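Local coordinates for protein putative NADPH-dependent oxidoreductase (Desulfitobacterium hafniense DCB-2, PDB 3DB2) that probably acts as an NADPH-dependent oxidoreductase, binding its dinucleotide cofactor in a Rossmann-fold domain, at residues C[91-96]-C[116-121]; C[60-65]-C[87-92]; C[7-12]-C[68-73]; C[25-30]-C[306-311]. All coordinates share one frame; numbering follows the deposited sequence.

How the interactions relate
Interactions 1 and 3 are two strand pairs of one parallel Rossmann sheet, with centres about 10 Å apart. Strands 69-72 and 92-96 join them: Y94 N lies 2.9 Å from V70 O, a probable hydrogen bond. Interaction 2 lies where strand 92-96 begins, and shares K91 and H92 with interaction 1. Interaction 4 brings in the late helix 302-316. Y94 OH probably bonds to E306 OE2 at 2.6 Å, and M69 CE packs 3.9 Å from V310 CB. Interactions 2 and 4 do not touch. The cofactor probably binds near the end of interaction 3 that holds G12, as in other Rossmann-fold dehydrogenases.

Interaction 1: C[91-96]-C[116-121]; sequences KHIYVE and TGVKFL
I93 and F120 pair in the parallel sheet of the Rossmann fold, where strand 92-96 runs beside strand 120-123. Helix 103-116 links the two strands, which makes this a beta-alpha-beta unit. The backbones are tied by three hydrogen bonds. I93 N gives to K119 O at 2.8 Å, L121 N gives to I93 O, and V95 N gives to L121 O. The last is nearly straight, with an angle of 170° at the hydrogen.

I93, V95 and F120 pack together on one face of the sheet. The CG2 branch of I93 touches F120 CD1 at 3.6 Å. It stands anti to the backbone N, while CG1 lies beside that N and reaches V118 CG2. V95 CG1 meets CE1 and CZ of the same ring, 3.7 Å from each. I93 and V95 therefore hold the ring from two points along the neighbouring strand. C86 of helix 79-88 adds to the cover of I93.

Y94 and L121 share the other face, under helix 302-316. The tyrosine hydroxyl bonds to E306 of that helix. At the start of the pair, H92 CD2 comes 3.5 Å from K119 N, and V118 CA lies at the edge of the imidazole ring. CB, CG1 and CG2 of V118 all lie 3.7 Å from K91 O. This buried oxygen has no polar partner in the model. K119 turns its amine away to G318 O. On the face of Y94 and L121, L121 CD2 touches the tyrosine at the ring edge, 4.0 Å from Y94 CD2.

Interaction 2: C[60-65]-C[87-92]; sequences ALLARE and ARSGKH
L62 and K91 form the tight part of this contact. L62 CD2 lies 3.6 Å from K91 CG, where the two side chains cross at a slant. The lysine bends at its second torsion (chi2 -50°) and is extended beyond it. This carries its end past L62, with CE 3.3 Å from L62 O. NZ then gives a hydrogen bond to R64 O at 2.8 Å, from 27° out of the carbonyl plane. V67 O takes a second bond from the same amine. The ammonium thus gathers carbonyls of the link between helix 58-62 and strand 69-72. A leucine in place of K91 would probably leave the carbonyls of R64 and V67 without their charged donor and let that link move more freely.

The outer side is looser. S89 OG rests 3.9 Å from L62 CD1, a plain van der Waals contact on the solvent side. R64 leads its guanidinium away to a salt bridge with D55.

The backbone before K91 is shaped by the end of helix 79-88. G90 N bonds to A87 O at 2.9 Å, and K91 N bonds to C86 O. With G90 at positive phi, this is a Schellman motif. It turns the chain from a Rossmann helix into the next strand of the sheet.

Interaction 3: C[7-12]-C[68-73]; sequences GVAAIG and EMVIIT
G7 and E68 meet just ahead of the parallel bridges that run from V8-M69 to I11-I72, and the register continues past these to G12 and T73. The G7 carbonyl oxygen accepts from both E68 N, at 2.7 Å, and M69 N. Further along, A9 N gives to M69 O, I71 N gives to A9 O at 2.8 Å, I11 N gives to I71 O, and T73 N gives to I11 O. The strands are twisted by 27° against each other.

Side chains fill in on both faces. V8 and M69, a selenomethionine, lie side by side and point the same way, with V8 CG1 3.7 Å from M69 CE. I71 CD1 reaches back along the strand to V8 CB. On the opposite face, I11 CD1 packs on V70 CG1 at 3.6 Å.

Polar side chains close the two ends. E68 OE2 takes the N-H of G7 at 3.2 Å on its anti side, 34° out of the carboxylate plane. R315 forms a salt bridge with the same oxygen and so helps to fix the carboxylate. At the other end, T73 OG1 gives to G12 O at 2.6 Å. The first torsion of T73 (chi1 52°) sets OG1 between its backbone N and carbonyl carbon. A side chain on G12 would clash with T73 O. G12 probably opens the glycine-rich, dinucleotide-binding loop before helix 15-24.

The pair is central in the sheet. Strand 30-36 bonds to V8, A10 and G12, and strand 92-96 flanks strand 69-72. Helix 79-88 covers I11, V70 and I72. Helices 15-24 and 302-316 cover the face of A10, M69 and I71.

Interaction 4: C[25-30]-C[306-311]; sequences TKSEKL and EVEEVA
The flat carboxylate of E308 meets S27 at one oxygen and K29 over one face. S27 OG gives a hydrogen bond to OE2 of E308. Its modelled length, 2.5 Å, is very short, and the exact value is doubtful. K29 CD lies over the face, 4.2 Å from E308 CD, and the two side chains cross near a right angle.

S27 OG also accepts from K29 N at 3.1 Å, which makes an ST turn. The serine hydroxyl stands anti to its own backbone N (chi1 -169°) and can serve both partners. R304 forms a salt bridge with the same oxygen, OE2. K29 NZ stays 5.2 Å from E308 OE1 and pairs with D312 instead. An alanine in place of E308 would probably leave the S27 hydroxyl and the R304 charge without their shared acceptor.

Beside these polar groups, L30 forks onto the helix. Its CD1 touches V307 CG1 at 3.6 Å, and its CD2 touches A311 CB at 3.8 Å.

The contact fastens the loop between helix 15-24 and strand 30-36 to helix 302-316, far along the chain. Y24 of helix 15-24 packs on both L30 and V307. M69 of strand 69-72 lies against L30 and V310.

Interaction 1: C[91-96]-C[116-121]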
loop_
_atom_site.group_PDB
_atom_site.type_symbol
_atom_site.label_atom_id
_atom_site.label_comp_id
_atom_site.label_asym_id
_atom_site.label_seq_id
_atom_site.Cartn_x
_atom_site.Cartn_y
_atom_site.Cartn_z
ATOM N N LYS C 91 -21.714 24.677 -27.088
ATOM C CA LYS C 91 -20.262 24.651 -26.875
ATOM C C LYS C 91 -19.772 23.279 -26.400
ATOM O O LYS C 91 -20.388 22.691 -25.537
ATOM C CB LYS C 91 -19.846 25.718 -25.872
ATOM C CG LYS C 91 -20.439 27.114 -26.096
ATOM C CD LYS C 91 -20.278 27.598 -27.534
ATOM C CE LYS C 91 -20.567 29.106 -27.599
ATOM N NZ LYS C 91 -20.359 29.581 -28.999
ATOM N N HIS C 92 -18.680 22.844 -27.005
ATOM C CA HIS C 92 -17.927 21.662 -26.579
ATOM C C HIS C 92 -17.301 21.938 -25.221
ATOM O O HIS C 92 -16.991 23.073 -24.844
ATOM C CB HIS C 92 -16.928 21.295 -27.666
ATOM C CG HIS C 92 -17.604 21.116 -28.999
ATOM N ND1 HIS C 92 -17.251 21.795 -30.147
ATOM C CD2 HIS C 92 -18.656 20.383 -29.389
ATOM C CE1 HIS C 92 -18.032 21.441 -31.157
ATOM N NE2 HIS C 92 -18.920 20.550 -30.727
ATOM N N ILE C 93 -17.099 20.884 -24.400
ATOM C CA ILE C 93 -16.840 21.055 -22.996
ATOM C C ILE C 93 -15.507 20.437 -22.581
ATOM O O ILE C 93 -15.295 19.244 -22.791
ATOM C CB ILE C 93 -17.937 20.387 -22.145
ATOM C CG1 ILE C 93 -19.379 20.851 -22.401
ATOM C CG2 ILE C 93 -17.580 20.515 -20.675
ATOM C CD1 ILE C 93 -19.636 22.293 -22.003
ATOM N N TYR C 94 -14.651 21.244 -21.986
ATOM C CA TYR C 94 -13.560 20.790 -21.123
ATOM C C TYR C 94 -13.986 21.195 -19.699
ATOM O O TYR C 94 -14.290 22.352 -19.406
ATOM C CB TYR C 94 -12.180 21.289 -21.577
ATOM C CG TYR C 94 -11.106 20.836 -20.605
ATOM C CD1 TYR C 94 -10.766 21.586 -19.481
ATOM C CD2 TYR C 94 -10.435 19.644 -20.806
ATOM C CE1 TYR C 94 -9.815 21.207 -18.579
ATOM C CE2 TYR C 94 -9.459 19.231 -19.906
ATOM C CZ TYR C 94 -9.159 20.016 -18.818
ATOM O OH TYR C 94 -8.205 19.647 -17.899
ATOM N N VAL C 95 -13.960 20.227 -18.786
ATOM C CA VAL C 95 -14.157 20.500 -17.375
ATOM C C VAL C 95 -13.035 19.817 -16.568
ATOM O O VAL C 95 -12.557 18.722 -16.873
ATOM C CB VAL C 95 -15.551 20.131 -16.860
ATOM C CG1 VAL C 95 -15.817 18.647 -16.839
ATOM C CG2 VAL C 95 -15.786 20.700 -15.456
ATOM N N GLU C 96 -12.575 20.522 -15.533
ATOM C CA GLU C 96 -11.528 19.984 -14.688
ATOM C C GLU C 96 -12.108 18.821 -13.887
ATOM O O GLU C 96 -13.308 18.680 -13.665
ATOM C CB GLU C 96 -10.983 20.956 -13.655
ATOM C CG GLU C 96 -9.607 21.474 -14.022
ATOM C CD GLU C 96 -8.614 20.342 -14.211
ATOM O OE1 GLU C 96 -8.802 19.200 -13.740
ATOM O OE2 GLU C 96 -7.604 20.638 -14.885
ATOM N N THR C 116 -27.269 17.018 -25.981
ATOM C CA THR C 116 -26.741 18.011 -26.924
ATOM C C THR C 116 -25.761 17.440 -27.922
ATOM O O THR C 116 -25.607 17.980 -29.030
ATOM C CB THR C 116 -26.125 19.153 -26.100
ATOM O OG1 THR C 116 -25.070 18.635 -25.299
ATOM C CG2 THR C 116 -27.145 19.690 -25.083
ATOM N N GLY C 117 -25.073 16.353 -27.618
ATOM C CA GLY C 117 -24.110 15.773 -28.539
ATOM C C GLY C 117 -22.814 16.512 -28.700
ATOM O O GLY C 117 -22.036 16.244 -29.625
ATOM N N VAL C 118 -22.502 17.478 -27.838
ATOM C CA VAL C 118 -21.178 18.117 -27.850
ATOM C C VAL C 118 -20.108 17.170 -27.330
ATOM O O VAL C 118 -20.386 16.227 -26.597
ATOM C CB VAL C 118 -21.241 19.420 -27.030
ATOM C CG1 VAL C 118 -22.294 20.338 -27.632
ATOM C CG2 VAL C 118 -21.565 19.181 -25.584
ATOM N N LYS C 119 -18.874 17.320 -27.731
ATOM C CA LYS C 119 -17.656 16.756 -27.242
ATOM C C LYS C 119 -17.485 17.175 -25.772
ATOM O O LYS C 119 -17.779 18.294 -25.346
ATOM C CB LYS C 119 -16.425 17.189 -28.020
ATOM C CG LYS C 119 -16.515 16.898 -29.511
ATOM C CD LYS C 119 -17.272 15.610 -29.800
ATOM C CE LYS C 119 -16.991 15.192 -31.247
ATOM N NZ LYS C 119 -17.321 13.755 -31.462
ATOM N N PHE C 120 -16.987 16.230 -25.002
ATOM C CA PHE C 120 -16.788 16.396 -23.566
ATOM C C PHE C 120 -15.499 15.704 -23.143
ATOM O O PHE C 120 -15.385 14.525 -23.501
ATOM C CB PHE C 120 -17.989 15.832 -22.836
ATOM C CG PHE C 120 -17.829 15.802 -21.323
ATOM C CD1 PHE C 120 -18.196 16.926 -20.595
ATOM C CD2 PHE C 120 -17.335 14.698 -20.642
ATOM C CE1 PHE C 120 -18.023 16.940 -19.233
ATOM C CE2 PHE C 120 -17.160 14.711 -19.273
ATOM C CZ PHE C 120 -17.523 15.838 -18.575
ATOM N N LEU C 121 -14.682 16.398 -22.375
ATOM C CA LEU C 121 -13.550 15.801 -21.646
ATOM C C LEU C 121 -13.606 16.294 -20.206
ATOM O O LEU C 121 -13.737 17.484 -19.904
ATOM C CB LEU C 121 -12.216 16.062 -22.334
ATOM C CG LEU C 121 -10.943 15.491 -21.712
ATOM C CD1 LEU C 121 -10.940 13.972 -21.758
ATOM C CD2 LEU C 121 -9.686 16.020 -22.405
#

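Interaction 2: C[60-65]-C[87-92]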
loop_
_atom_site.group_PDB
_atom_site.type_symbol
_atom_site.label_atom_id
_atom_site.label_comp_id
_atom_site.label_asym_id
_atom_site.label_seq_id
_atom_site.Cartn_x
_atom_site.Cartn_y
_atom_site.Cartn_z
ATOM N N ALA C 60 -23.156 36.582 -22.837
ATOM C CA ALA C 60 -22.333 37.415 -23.707
ATOM C C ALA C 60 -21.212 36.539 -24.262
ATOM O O ALA C 60 -20.805 36.594 -25.417
ATOM C CB ALA C 60 -21.812 38.609 -22.937
ATOM N N LEU C 61 -20.706 35.678 -23.366
ATOM C CA LEU C 61 -19.651 34.729 -23.781
ATOM C C LEU C 61 -20.234 33.742 -24.774
ATOM O O LEU C 61 -19.687 33.462 -25.846
ATOM C CB LEU C 61 -19.080 34.057 -22.540
ATOM C CG LEU C 61 -17.895 33.102 -22.645
ATOM C CD1 LEU C 61 -17.089 33.199 -21.359
ATOM C CD2 LEU C 61 -18.419 31.705 -22.919
ATOM N N LEU C 62 -21.399 33.186 -24.444
ATOM C CA LEU C 62 -21.942 32.113 -25.281
ATOM C C LEU C 62 -22.397 32.622 -26.633
ATOM O O LEU C 62 -22.473 31.841 -27.590
ATOM C CB LEU C 62 -23.038 31.425 -24.476
ATOM C CG LEU C 62 -22.540 30.648 -23.250
ATOM C CD1 LEU C 62 -23.687 30.203 -22.360
ATOM C CD2 LEU C 62 -21.708 29.439 -23.686
ATOM N N ALA C 63 -22.652 33.915 -26.720
ATOM C CA ALA C 63 -23.070 34.538 -27.984
ATOM C C ALA C 63 -21.926 34.649 -28.978
ATOM O O ALA C 63 -22.154 34.859 -30.174
ATOM C CB ALA C 63 -23.669 35.920 -27.754
ATOM N N ARG C 64 -20.683 34.494 -28.550
ATOM C CA ARG C 64 -19.577 34.482 -29.491
ATOM C C ARG C 64 -19.472 33.205 -30.311
ATOM O O ARG C 64 -19.353 32.101 -29.778
ATOM C CB ARG C 64 -18.283 34.658 -28.704
ATOM C CG ARG C 64 -18.308 35.799 -27.697
ATOM C CD ARG C 64 -16.891 36.004 -27.196
ATOM N NE ARG C 64 -16.709 37.272 -26.524
ATOM C CZ ARG C 64 -16.102 38.369 -26.928
ATOM N NH1 ARG C 64 -15.533 38.461 -28.117
ATOM N NH2 ARG C 64 -16.083 39.404 -26.088
ATOM N N GLU C 65 -19.526 33.333 -31.633
ATOM C CA GLU C 65 -19.578 32.209 -32.547
ATOM C C GLU C 65 -18.197 31.589 -32.705
ATOM O O GLU C 65 -18.075 30.441 -33.125
ATOM C CB GLU C 65 -20.188 32.680 -33.879
ATOM C CG GLU C 65 -21.530 33.392 -33.675
ATOM C CD GLU C 65 -22.575 33.062 -34.722
ATOM O OE1 GLU C 65 -22.284 32.261 -35.638
ATOM O OE2 GLU C 65 -23.704 33.615 -34.629
ATOM N N ALA C 87 -23.280 23.640 -22.783
ATOM C CA ALA C 87 -23.637 22.616 -23.754
ATOM C C ALA C 87 -24.941 22.952 -24.460
ATOM O O ALA C 87 -25.099 22.673 -25.663
ATOM C CB ALA C 87 -23.710 21.262 -23.045
ATOM N N ARG C 88 -25.895 23.554 -23.752
ATOM C CA ARG C 88 -27.154 23.883 -24.435
ATOM C C ARG C 88 -26.981 25.028 -25.425
ATOM O O ARG C 88 -27.867 25.190 -26.278
ATOM C CB ARG C 88 -28.243 24.195 -23.411
ATOM C CG ARG C 88 -28.437 23.112 -22.379
ATOM C CD ARG C 88 -29.463 23.493 -21.327
ATOM N NE ARG C 88 -29.986 22.246 -20.745
ATOM C CZ ARG C 88 -30.431 22.048 -19.516
ATOM N NH1 ARG C 88 -30.450 23.045 -18.638
ATOM N NH2 ARG C 88 -30.864 20.834 -19.181
ATOM N N SER C 89 -25.895 25.794 -25.331
ATOM C CA SER C 89 -25.575 26.768 -26.362
ATOM C C SER C 89 -24.636 26.201 -27.417
ATOM O O SER C 89 -24.085 26.926 -28.257
ATOM C CB SER C 89 -24.909 28.029 -25.808
ATOM O OG SER C 89 -25.911 28.900 -25.287
ATOM N N GLY C 90 -24.433 24.889 -27.414
ATOM C CA GLY C 90 -23.685 24.228 -28.469
ATOM C C GLY C 90 -22.190 24.241 -28.259
ATOM O O GLY C 90 -21.439 23.854 -29.147
ATOM N N LYS C 91 -21.714 24.677 -27.088
ATOM C CA LYS C 91 -20.262 24.651 -26.875
ATOM C C LYS C 91 -19.772 23.279 -26.400
ATOM O O LYS C 91 -20.388 22.691 -25.537
ATOM C CB LYS C 91 -19.846 25.718 -25.872
ATOM C CG LYS C 91 -20.439 27.114 -26.096
ATOM C CD LYS C 91 -20.278 27.598 -27.534
ATOM C CE LYS C 91 -20.567 29.106 -27.599
ATOM N NZ LYS C 91 -20.359 29.581 -28.999
ATOM N N HIS C 92 -18.680 22.844 -27.005
ATOM C CA HIS C 92 -17.927 21.662 -26.579
ATOM C C HIS C 92 -17.301 21.938 -25.221
ATOM O O HIS C 92 -16.991 23.073 -24.844
ATOM C CB HIS C 92 -16.928 21.295 -27.666
ATOM C CG HIS C 92 -17.604 21.116 -28.999
ATOM N ND1 HIS C 92 -17.251 21.795 -30.147
ATOM C CD2 HIS C 92 -18.656 20.383 -29.389
ATOM C CE1 HIS C 92 -18.032 21.441 -31.157
ATOM N NE2 HIS C 92 -18.920 20.550 -30.727
#

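Interaction 3: C[7-12]-C[68-73]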
loop_
_atom_site.group_PDB
_atom_site.type_symbol
_atom_site.label_atom_id
_atom_site.label_comp_id
_atom_site.label_asym_id
_atom_site.label_seq_id
_atom_site.Cartn_x
_atom_site.Cartn_y
_atom_site.Cartn_z
ATOM N N GLY C 7 -11.426 27.863 -31.178
ATOM C CA GLY C 7 -11.657 28.985 -30.293
ATOM C C GLY C 7 -12.158 28.574 -28.922
ATOM O O GLY C 7 -13.174 27.892 -28.790
ATOM N N VAL C 8 -11.461 29.011 -27.874
ATOM C CA VAL C 8 -11.805 28.557 -26.526
ATOM C C VAL C 8 -12.083 29.729 -25.612
ATOM O O VAL C 8 -11.577 30.839 -25.847
ATOM C CB VAL C 8 -10.696 27.644 -25.954
ATOM C CG1 VAL C 8 -10.483 26.476 -26.922
ATOM C CG2 VAL C 8 -9.388 28.362 -25.719
ATOM N N ALA C 9 -12.904 29.498 -24.606
ATOM C CA ALA C 9 -13.202 30.484 -23.565
ATOM C C ALA C 9 -12.914 29.852 -22.200
ATOM O O ALA C 9 -13.299 28.698 -22.016
ATOM C CB ALA C 9 -14.628 30.982 -23.519
ATOM N N ALA C 10 -12.305 30.628 -21.323
ATOM C CA ALA C 10 -11.974 30.243 -19.968
ATOM C C ALA C 10 -13.117 30.692 -19.056
ATOM O O ALA C 10 -13.458 31.859 -18.999
ATOM C CB ALA C 10 -10.640 30.786 -19.460
ATOM N N ILE C 11 -13.719 29.743 -18.367
ATOM C CA ILE C 11 -14.731 30.019 -17.363
ATOM C C ILE C 11 -14.271 29.585 -15.982
ATOM O O ILE C 11 -14.018 28.405 -15.726
ATOM C CB ILE C 11 -16.062 29.368 -17.779
ATOM C CG1 ILE C 11 -16.623 30.017 -19.048
ATOM C CG2 ILE C 11 -17.056 29.424 -16.644
ATOM C CD1 ILE C 11 -17.604 29.157 -19.800
ATOM N N GLY C 12 -14.146 30.565 -15.082
ATOM C CA GLY C 12 -13.701 30.291 -13.710
ATOM C C GLY C 12 -12.241 30.725 -13.671
ATOM O O GLY C 12 -11.326 30.060 -14.171
ATOM N N GLU C 68 -15.749 27.937 -29.561
ATOM C CA GLU C 68 -16.176 26.594 -29.929
ATOM C C GLU C 68 -16.179 25.657 -28.709
ATOM O O GLU C 68 -16.970 24.708 -28.675
ATOM C CB GLU C 68 -15.300 26.012 -31.039
ATOM C CG GLU C 68 -15.117 26.941 -32.232
ATOM C CD GLU C 68 -14.294 26.303 -33.329
ATOM O OE1 GLU C 68 -14.781 25.300 -33.896
ATOM O OE2 GLU C 68 -13.191 26.810 -33.624
HETATM N N MSE C 69 -15.281 25.932 -27.780
HETATM C CA MSE C 69 -15.078 25.070 -26.619
HETATM C C MSE C 69 -14.915 25.957 -25.378
HETATM O O MSE C 69 -14.245 26.998 -25.427
HETATM C CB MSE C 69 -13.755 24.297 -26.741
HETATM C CG MSE C 69 -13.493 23.357 -25.559
HETATM SE SE MSE C 69 -11.600 22.915 -25.320
HETATM C CE MSE C 69 -11.053 22.829 -27.160
ATOM N N VAL C 70 -15.489 25.527 -24.269
ATOM C CA VAL C 70 -15.239 26.187 -22.989
ATOM C C VAL C 70 -14.330 25.313 -22.115
ATOM O O VAL C 70 -14.369 24.089 -22.141
ATOM C CB VAL C 70 -16.525 26.504 -22.222
ATOM C CG1 VAL C 70 -17.388 27.507 -22.994
ATOM C CG2 VAL C 70 -17.343 25.244 -21.959
ATOM N N ILE C 71 -13.526 26.006 -21.315
ATOM C CA ILE C 71 -12.570 25.388 -20.384
ATOM C C ILE C 71 -12.997 25.787 -18.982
ATOM O O ILE C 71 -12.770 26.921 -18.535
ATOM C CB ILE C 71 -11.158 25.826 -20.769
ATOM C CG1 ILE C 71 -10.779 25.332 -22.188
ATOM C CG2 ILE C 71 -10.128 25.382 -19.730
ATOM C CD1 ILE C 71 -9.517 25.920 -22.731
ATOM N N ILE C 72 -13.678 24.884 -18.286
ATOM C CA ILE C 72 -14.389 25.127 -17.049
ATOM C C ILE C 72 -13.547 24.741 -15.844
ATOM O O ILE C 72 -13.286 23.558 -15.608
ATOM C CB ILE C 72 -15.735 24.361 -17.020
ATOM C CG1 ILE C 72 -16.617 24.787 -18.197
ATOM C CG2 ILE C 72 -16.484 24.482 -15.701
ATOM C CD1 ILE C 72 -17.844 23.927 -18.401
ATOM N N THR C 73 -13.135 25.740 -15.094
ATOM C CA THR C 73 -12.323 25.590 -13.893
ATOM C C THR C 73 -13.004 26.297 -12.721
ATOM O O THR C 73 -12.368 27.077 -12.023
ATOM C CB THR C 73 -10.907 26.146 -14.090
ATOM O OG1 THR C 73 -10.938 27.480 -14.589
ATOM C CG2 THR C 73 -10.111 25.408 -15.180
#

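Interaction 4: C[25-30]-C[306-311]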
loop_
_atom_site.group_PDB
_atom_site.type_symbol
_atom_site.label_atom_id
_atom_site.label_comp_id
_atom_site.label_asym_id
_atom_site.label_seq_id
_atom_site.Cartn_x
_atom_site.Cartn_y
_atom_site.Cartn_z
ATOM N N THR C 25 -2.154 27.735 -23.964
ATOM C CA THR C 25 -2.061 28.815 -24.976
ATOM C C THR C 25 -0.781 28.652 -25.788
ATOM O O THR C 25 -0.575 29.367 -26.770
ATOM C CB THR C 25 -2.136 30.207 -24.340
ATOM O OG1 THR C 25 -1.055 30.382 -23.398
ATOM C CG2 THR C 25 -3.432 30.341 -23.562
ATOM N N LYS C 26 0.076 27.704 -25.416
ATOM C CA LYS C 26 1.220 27.373 -26.262
ATOM C C LYS C 26 0.828 26.634 -27.544
ATOM O O LYS C 26 1.647 26.557 -28.467
ATOM C CB LYS C 26 2.225 26.494 -25.527
ATOM C CG LYS C 26 2.693 27.034 -24.195
ATOM C CD LYS C 26 3.786 26.102 -23.668
ATOM C CE LYS C 26 4.134 26.479 -22.232
ATOM N NZ LYS C 26 5.329 25.707 -21.765
ATOM N N SER C 27 -0.383 26.093 -27.567
ATOM C CA SER C 27 -0.867 25.286 -28.676
ATOM C C SER C 27 -1.281 26.093 -29.916
ATOM O O SER C 27 -2.050 27.052 -29.803
ATOM C CB SER C 27 -2.088 24.475 -28.241
ATOM O OG SER C 27 -2.422 23.503 -29.219
ATOM N N GLU C 28 -0.808 25.642 -31.055
ATOM C CA GLU C 28 -1.208 26.073 -32.390
ATOM C C GLU C 28 -2.608 25.619 -32.752
ATOM O O GLU C 28 -3.202 26.050 -33.740
ATOM C CB GLU C 28 -0.215 25.508 -33.414
ATOM C CG GLU C 28 1.216 25.972 -33.175
ATOM C CD GLU C 28 1.342 27.484 -33.201
ATOM O OE1 GLU C 28 0.746 28.162 -32.336
ATOM O OE2 GLU C 28 2.042 27.997 -34.100
ATOM N N LYS C 29 -3.175 24.705 -31.960
ATOM C CA LYS C 29 -4.495 24.150 -32.214
ATOM C C LYS C 29 -5.597 24.961 -31.546
ATOM O O LYS C 29 -6.764 24.735 -31.844
ATOM C CB LYS C 29 -4.536 22.677 -31.750
ATOM C CG LYS C 29 -3.560 21.842 -32.581
ATOM C CD LYS C 29 -3.337 20.442 -32.067
ATOM C CE LYS C 29 -3.361 19.392 -33.170
ATOM N NZ LYS C 29 -3.373 18.017 -32.581
ATOM N N LEU C 30 -5.218 25.889 -30.669
ATOM C CA LEU C 30 -6.136 26.623 -29.827
ATOM C C LEU C 30 -5.922 28.133 -29.960
ATOM O O LEU C 30 -4.797 28.549 -30.198
ATOM C CB LEU C 30 -5.936 26.260 -28.354
ATOM C CG LEU C 30 -5.911 24.781 -27.988
ATOM C CD1 LEU C 30 -5.477 24.527 -26.559
ATOM C CD2 LEU C 30 -7.306 24.183 -28.190
ATOM N N GLU C 306 -4.210 17.448 -23.073
ATOM C CA GLU C 306 -5.606 17.085 -22.785
ATOM C C GLU C 306 -6.603 18.075 -23.384
ATOM O O GLU C 306 -7.655 17.658 -23.874
ATOM C CB GLU C 306 -5.808 16.891 -21.295
ATOM C CG GLU C 306 -6.073 18.070 -20.397
ATOM C CD GLU C 306 -6.304 17.701 -18.932
ATOM O OE1 GLU C 306 -6.889 16.643 -18.626
ATOM O OE2 GLU C 306 -5.902 18.487 -18.054
ATOM N N VAL C 307 -6.266 19.365 -23.374
ATOM C CA VAL C 307 -7.096 20.377 -24.043
ATOM C C VAL C 307 -7.042 20.221 -25.557
ATOM O O VAL C 307 -8.055 20.293 -26.269
ATOM C CB VAL C 307 -6.683 21.792 -23.583
ATOM C CG1 VAL C 307 -7.604 22.855 -24.180
ATOM C CG2 VAL C 307 -6.679 21.868 -22.048
ATOM N N GLU C 308 -5.855 19.963 -26.106
ATOM C CA GLU C 308 -5.649 19.735 -27.522
ATOM C C GLU C 308 -6.448 18.552 -28.084
ATOM O O GLU C 308 -6.852 18.559 -29.251
ATOM C CB GLU C 308 -4.170 19.491 -27.865
ATOM C CG GLU C 308 -3.364 20.797 -27.883
ATOM C CD GLU C 308 -1.894 20.537 -28.138
ATOM O OE1 GLU C 308 -1.415 19.385 -27.975
ATOM O OE2 GLU C 308 -1.184 21.490 -28.509
ATOM N N GLU C 309 -6.667 17.537 -27.248
ATOM C CA GLU C 309 -7.423 16.367 -27.659
ATOM C C GLU C 309 -8.863 16.781 -27.956
ATOM O O GLU C 309 -9.559 16.278 -28.842
ATOM C CB GLU C 309 -7.425 15.322 -26.547
ATOM C CG GLU C 309 -8.526 14.279 -26.615
ATOM C CD GLU C 309 -8.215 13.042 -25.794
ATOM O OE1 GLU C 309 -7.219 12.338 -26.092
ATOM O OE2 GLU C 309 -8.956 12.789 -24.832
ATOM N N VAL C 310 -9.381 17.723 -27.160
ATOM C CA VAL C 310 -10.782 18.113 -27.411
ATOM C C VAL C 310 -10.866 18.808 -28.780
ATOM O O VAL C 310 -11.768 18.539 -29.566
ATOM C CB VAL C 310 -11.372 18.988 -26.308
ATOM C CG1 VAL C 310 -12.854 19.276 -26.569
ATOM C CG2 VAL C 310 -11.233 18.316 -24.948
ATOM N N ALA C 311 -9.915 19.693 -29.040
ATOM C CA ALA C 311 -9.793 20.405 -30.293
ATOM C C ALA C 311 -9.630 19.424 -31.454
ATOM O O ALA C 311 -10.277 19.624 -32.479
ATOM C CB ALA C 311 -8.598 21.342 -30.326
#